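Local atomic coordinates of pyocin S5 (Pseudomonas aeruginosa PAO1, PDB entry 6THK), a protein that probably kills target bacteria by forming pores that depolarise the cytoplasmic membrane, as channel-forming colicins do. Residues H107-D112 and E179-L184; G471-M476 and N492-S497. The protein carries 1 engineered substitution. All coordinates share one frame; numbering follows the deposited sequence.

Contact 1: residues H107-D112 and E179-L184; sequences HKMESD and EAVKVL
Ala180 receives the end of Met109: the methyl group CE stands 3.6 Å from Ala180 CB and 3.4 Å from Ala180 O, over one face of the peptide that joins Ala180 to Val181. This oxygen is already bonded within its own helix, accepting Leu184 N at 3.1 Å, so the methionine adds only van der Waals contact. At Val181 the helices come nearest, its CA lying 6.7 Å from Met109 CA. With CG1 anti to the backbone N (chi1 165°), the branch Val181 CG2 stands beside that N and touches Met109 CB and CE, each at 3.9 Å. The other branch, CG1, lies 4.3 Å from the aliphatic CG of Glu110, whose carboxylate goes to a salt bridge with Arg185. One turn later Leu184 CD2 meets the sulfur, with Met109 SD 3.8 Å away. A bend at chi3 (66°) turns the methionine's methyl back toward Ala180 while its sulfur faces Leu184. The contact is apolar packing between two nearly antiparallel helices, whose short axes run at 152°. Helix 42-87 completes a three-helix core: its Val75 touches Met109 and Leu184, and its Ile71 touches Ala180. Met102, Val105 and Leu106 of helix 95-121 extend the packing around Leu184.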
loop_
_atom_site.group_PDB
_atom_site.type_symbol
_atom_site.label_atom_id
_atom_site.label_comp_id
_atom_site.label_asym_id
_atom_site.label_seq_id
_atom_site.Cartn_x
_atom_site.Cartn_y
_atom_site.Cartn_z
ATOM N N HIS A 107 -3.692 -14.503 51.952
ATOM C CA HIS A 107 -5.139 -14.500 52.152
ATOM C C HIS A 107 -5.547 -15.314 53.383
ATOM O O HIS A 107 -6.454 -14.909 54.120
ATOM C CB HIS A 107 -5.892 -14.938 50.892
ATOM C CG HIS A 107 -7.256 -14.324 50.788
ATOM N ND1 HIS A 107 -7.425 -12.941 50.740
ATOM C CD2 HIS A 107 -8.476 -14.912 50.754
ATOM C CE1 HIS A 107 -8.733 -12.740 50.679
ATOM N NE2 HIS A 107 -9.404 -13.896 50.674
ATOM N N LYS A 108 -4.829 -16.429 53.632
ATOM C CA LYS A 108 -5.035 -17.303 54.794
ATOM C C LYS A 108 -4.580 -16.591 56.082
ATOM O O LYS A 108 -5.264 -16.684 57.102
ATOM C CB LYS A 108 -4.321 -18.666 54.598
ATOM C CG LYS A 108 -4.313 -19.618 55.807
ATOM C CD LYS A 108 -5.709 -20.020 56.299
ATOM C CE LYS A 108 -5.656 -20.749 57.618
ATOM N NZ LYS A 108 -7.010 -20.898 58.215
ATOM N N MET A 109 -3.441 -15.873 56.016
ATOM C CA MET A 109 -2.866 -15.105 57.121
ATOM C C MET A 109 -3.752 -13.942 57.517
ATOM O O MET A 109 -3.884 -13.682 58.712
ATOM C CB MET A 109 -1.493 -14.577 56.738
ATOM C CG MET A 109 -0.384 -15.528 57.078
ATOM S SD MET A 109 1.128 -15.168 56.170
ATOM C CE MET A 109 1.550 -13.618 56.826
ATOM N N GLU A 110 -4.337 -13.237 56.531
ATOM C CA GLU A 110 -5.249 -12.108 56.733
ATOM C C GLU A 110 -6.562 -12.557 57.410
ATOM O O GLU A 110 -7.142 -11.779 58.168
ATOM C CB GLU A 110 -5.599 -11.436 55.389
ATOM C CG GLU A 110 -4.585 -10.446 54.844
ATOM C CD GLU A 110 -4.873 -9.925 53.447
ATOM O OE1 GLU A 110 -4.238 -8.925 53.054
ATOM O OE2 GLU A 110 -5.707 -10.523 52.730
ATOM N N SER A 111 -7.064 -13.772 57.075
ATOM C CA SER A 111 -8.310 -14.292 57.638
ATOM C C SER A 111 -8.136 -14.724 59.085
ATOM O O SER A 111 -9.029 -14.470 59.897
ATOM C CB SER A 111 -8.917 -15.391 56.774
ATOM O OG SER A 111 -7.917 -16.284 56.317
ATOM N N ASP A 112 -6.956 -15.309 59.416
ATOM C CA ASP A 112 -6.560 -15.695 60.769
ATOM C C ASP A 112 -6.365 -14.423 61.577
ATOM O O ASP A 112 -6.831 -14.371 62.721
ATOM C CB ASP A 112 -5.253 -16.507 60.771
ATOM C CG ASP A 112 -5.347 -17.868 60.109
ATOM O OD1 ASP A 112 -6.480 -18.303 59.800
ATOM O OD2 ASP A 112 -4.288 -18.493 59.889
ATOM N N GLU A 179 2.524 -8.272 61.881
ATOM C CA GLU A 179 3.875 -8.054 61.373
ATOM C C GLU A 179 4.167 -8.995 60.191
ATOM O O GLU A 179 4.721 -8.556 59.183
ATOM C CB GLU A 179 4.909 -8.254 62.495
ATOM C CG GLU A 179 6.167 -7.408 62.333
ATOM C CD GLU A 179 6.006 -5.909 62.530
ATOM O OE1 GLU A 179 5.138 -5.492 63.333
ATOM O OE2 GLU A 179 6.761 -5.147 61.882
ATOM N N ALA A 180 3.762 -10.275 60.308
ATOM C CA ALA A 180 3.970 -11.290 59.274
ATOM C C ALA A 180 3.300 -10.897 57.953
ATOM O O ALA A 180 3.878 -11.120 56.890
ATOM C CB ALA A 180 3.459 -12.640 59.752
ATOM N N VAL A 181 2.089 -10.312 58.040
ATOM C CA VAL A 181 1.258 -9.833 56.927
ATOM C C VAL A 181 1.931 -8.616 56.250
ATOM O O VAL A 181 2.002 -8.587 55.021
ATOM C CB VAL A 181 -0.208 -9.538 57.396
ATOM C CG1 VAL A 181 -0.976 -8.698 56.381
ATOM C CG2 VAL A 181 -0.971 -10.823 57.707
ATOM N N LYS A 182 2.426 -7.627 57.048
ATOM C CA LYS A 182 3.098 -6.417 56.550
ATOM C C LYS A 182 4.317 -6.778 55.711
ATOM O O LYS A 182 4.502 -6.214 54.632
ATOM C CB LYS A 182 3.514 -5.496 57.708
ATOM C CG LYS A 182 2.374 -4.657 58.269
ATOM C CD LYS A 182 2.718 -4.054 59.634
ATOM C CE LYS A 182 1.659 -3.093 60.124
ATOM N NZ LYS A 182 0.390 -3.786 60.480
ATOM N N VAL A 183 5.122 -7.743 56.190
ATOM C CA VAL A 183 6.312 -8.239 55.505
ATOM C C VAL A 183 5.926 -8.992 54.219
ATOM O O VAL A 183 6.475 -8.658 53.174
ATOM C CB VAL A 183 7.236 -9.060 56.443
ATOM C CG1 VAL A 183 8.397 -9.695 55.678
ATOM C CG2 VAL A 183 7.763 -8.189 57.583
ATOM N N LEU A 184 4.975 -9.969 54.283
ATOM C CA LEU A 184 4.528 -10.737 53.113
ATOM C C LEU A 184 3.915 -9.845 52.033
ATOM O O LEU A 184 4.292 -9.993 50.881
ATOM C CB LEU A 184 3.601 -11.919 53.463
ATOM C CG LEU A 184 3.178 -12.866 52.299
ATOM C CD1 LEU A 184 4.387 -13.465 51.553
ATOM C CD2 LEU A 184 2.296 -13.976 52.784
#

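Contact 2: residues G471-M476 and N492-S497; sequences GFALVM and NNLVIS
The helical hydrogen bond from Ser497 N to Asn493 O, 2.8 Å long, spans the turn that carries Leu494 and Val495, the two side chains that meet Ala473 and Met476. Val495 makes the centre of the contact. Its CG2 methyl rests on the peptide link between Ala473 and Leu474, 3.6 Å from Ala473 O and 3.8 Å from Leu474 N, and it also touches Ala473 CB at 3.7 Å. The valine's chi1 of 173° sets CG1 anti to the backbone N and leaves CG2 beside it, facing the other helix. Alanine's short side chain lets the backbones approach closely here: Ala473 CA and Val495 CA are 5.6 Å apart, and the local axes pass at 8.6 Å. Leu494 closes one flank by placing CD2 3.9 Å from Met476 CE, with the methionine chain folded at chi3 (-73°) to bring its methyl there; the same CD2 grazes Ala473 CB. Met476 CG meanwhile lies over one face of the Phe472 ring, toward its rim. The segments, antiparallel at 158°, form a helical hairpin in the colicin pore-forming domain, 471-476 within a predicted transmembrane stretch. Met345 of helix 340-353 touches both Met476 and Leu494, Leu375 of helix 361-378 lies against Leu474, and Ala462 of helix 451-464 packs on Phe472.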
loop_
_atom_site.group_PDB
_atom_site.type_symbol
_atom_site.label_atom_id
_atom_site.label_comp_id
_atom_site.label_asym_id
_atom_site.label_seq_id
_atom_site.Cartn_x
_atom_site.Cartn_y
_atom_site.Cartn_z
ATOM N N GLY A 471 0.656 17.569 -66.263
ATOM C CA GLY A 471 1.727 17.136 -65.368
ATOM C C GLY A 471 1.252 16.055 -64.401
ATOM O O GLY A 471 1.932 15.037 -64.227
ATOM N N PHE A 472 0.051 16.222 -63.808
ATOM C CA PHE A 472 -0.470 15.219 -62.850
ATOM C C PHE A 472 -0.732 13.859 -63.504
ATOM O O PHE A 472 -0.430 12.845 -62.902
ATOM C CB PHE A 472 -1.687 15.716 -62.068
ATOM C CG PHE A 472 -2.235 14.726 -61.056
ATOM C CD1 PHE A 472 -1.427 14.223 -60.040
ATOM C CD2 PHE A 472 -3.570 14.351 -61.082
ATOM C CE1 PHE A 472 -1.938 13.335 -59.089
ATOM C CE2 PHE A 472 -4.079 13.449 -60.136
ATOM C CZ PHE A 472 -3.260 12.958 -59.137
ATOM N N ALA A 473 -1.206 13.852 -64.752
ATOM C CA ALA A 473 -1.439 12.652 -65.536
ATOM C C ALA A 473 -0.105 11.983 -65.904
ATOM O O ALA A 473 -0.018 10.755 -65.849
ATOM C CB ALA A 473 -2.218 12.997 -66.795
ATOM N N LEU A 474 0.925 12.771 -66.300
ATOM C CA LEU A 474 2.247 12.224 -66.648
ATOM C C LEU A 474 2.910 11.614 -65.399
ATOM O O LEU A 474 3.544 10.561 -65.503
ATOM C CB LEU A 474 3.123 13.312 -67.278
ATOM C CG LEU A 474 4.512 12.915 -67.770
ATOM C CD1 LEU A 474 4.451 11.742 -68.740
ATOM C CD2 LEU A 474 5.184 14.091 -68.452
ATOM N N VAL A 475 2.668 12.229 -64.245
ATOM C CA VAL A 475 3.177 11.745 -62.974
ATOM C C VAL A 475 2.550 10.389 -62.674
ATOM O O VAL A 475 3.239 9.449 -62.319
ATOM C CB VAL A 475 2.857 12.717 -61.833
ATOM C CG1 VAL A 475 2.842 11.993 -60.505
ATOM C CG2 VAL A 475 3.857 13.853 -61.812
ATOM N N MET A 476 1.238 10.301 -62.817
ATOM C CA MET A 476 0.520 9.038 -62.611
ATOM C C MET A 476 0.951 7.988 -63.592
ATOM O O MET A 476 1.065 6.838 -63.198
ATOM C CB MET A 476 -0.986 9.226 -62.677
ATOM C CG MET A 476 -1.513 10.063 -61.566
ATOM S SD MET A 476 -3.286 9.859 -61.376
ATOM C CE MET A 476 -3.917 10.770 -62.817
ATOM N N ASN A 492 -1.517 6.426 -69.417
ATOM C CA ASN A 492 -1.024 6.781 -70.737
ATOM C C ASN A 492 -2.182 7.240 -71.639
ATOM O O ASN A 492 -2.025 8.225 -72.357
ATOM C CB ASN A 492 -0.217 5.616 -71.349
ATOM C CG ASN A 492 0.237 5.825 -72.770
ATOM O OD1 ASN A 492 -0.209 5.135 -73.699
ATOM N ND2 ASN A 492 1.133 6.780 -72.976
ATOM N N ASN A 493 -3.363 6.572 -71.552
ATOM C CA ASN A 493 -4.566 6.948 -72.304
ATOM C C ASN A 493 -5.029 8.326 -71.868
ATOM O O ASN A 493 -5.236 9.173 -72.729
ATOM C CB ASN A 493 -5.685 5.939 -72.106
ATOM C CG ASN A 493 -5.439 4.568 -72.693
ATOM O OD1 ASN A 493 -6.119 3.599 -72.323
ATOM N ND2 ASN A 493 -4.485 4.437 -73.626
ATOM N N LEU A 494 -5.104 8.579 -70.544
ATOM C CA LEU A 494 -5.488 9.889 -70.004
ATOM C C LEU A 494 -4.569 11.021 -70.487
ATOM O O LEU A 494 -5.083 12.071 -70.842
ATOM C CB LEU A 494 -5.567 9.864 -68.479
ATOM C CG LEU A 494 -6.009 11.145 -67.751
ATOM C CD1 LEU A 494 -7.437 11.567 -68.139
ATOM C CD2 LEU A 494 -5.885 10.967 -66.236
ATOM N N VAL A 495 -3.231 10.808 -70.515
ATOM C CA VAL A 495 -2.261 11.812 -70.991
ATOM C C VAL A 495 -2.611 12.191 -72.442
ATOM O O VAL A 495 -2.863 13.358 -72.716
ATOM C CB VAL A 495 -0.787 11.330 -70.873
ATOM C CG1 VAL A 495 0.174 12.315 -71.525
ATOM C CG2 VAL A 495 -0.396 11.094 -69.418
ATOM N N ILE A 496 -2.719 11.195 -73.305
ATOM C CA ILE A 496 -3.016 11.415 -74.706
ATOM C C ILE A 496 -4.361 12.090 -74.882
ATOM O O ILE A 496 -4.525 12.952 -75.729
ATOM C CB ILE A 496 -3.012 10.092 -75.477
ATOM C CG1 ILE A 496 -1.577 9.629 -75.724
ATOM C CG2 ILE A 496 -3.768 10.243 -76.782
ATOM C CD1 ILE A 496 -1.441 8.132 -75.870
ATOM N N SER A 497 -5.328 11.636 -74.096
ATOM C CA SER A 497 -6.680 12.165 -74.113
ATOM C C SER A 497 -6.656 13.612 -73.662
ATOM O O SER A 497 -7.414 14.433 -74.152
ATOM C CB SER A 497 -7.587 11.317 -73.215
ATOM O OG SER A 497 -8.569 12.088 -72.548
#

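How the contacts relate
From the N terminus, the chain runs through helix 42-87 and into helix 95-121, where contact 1 opens. It closes after 66 intervening residues, mostly helical, when helix 157-212 returns alongside, tying the N-terminal helices together at one end of the elongated molecule. The chain then passes through helix 237-267 and the long helix 272-338 toward the compact pore-forming domain. Contact 2 closes a much shorter excursion of 15 residues, joining helix 468-481 to helix 485-498 near the C terminus. The two loops follow in series and neither nest nor cross. The centres of contact 1 and contact 2 lie about 127 Å apart, on opposite sides of the chain's centre, without touching.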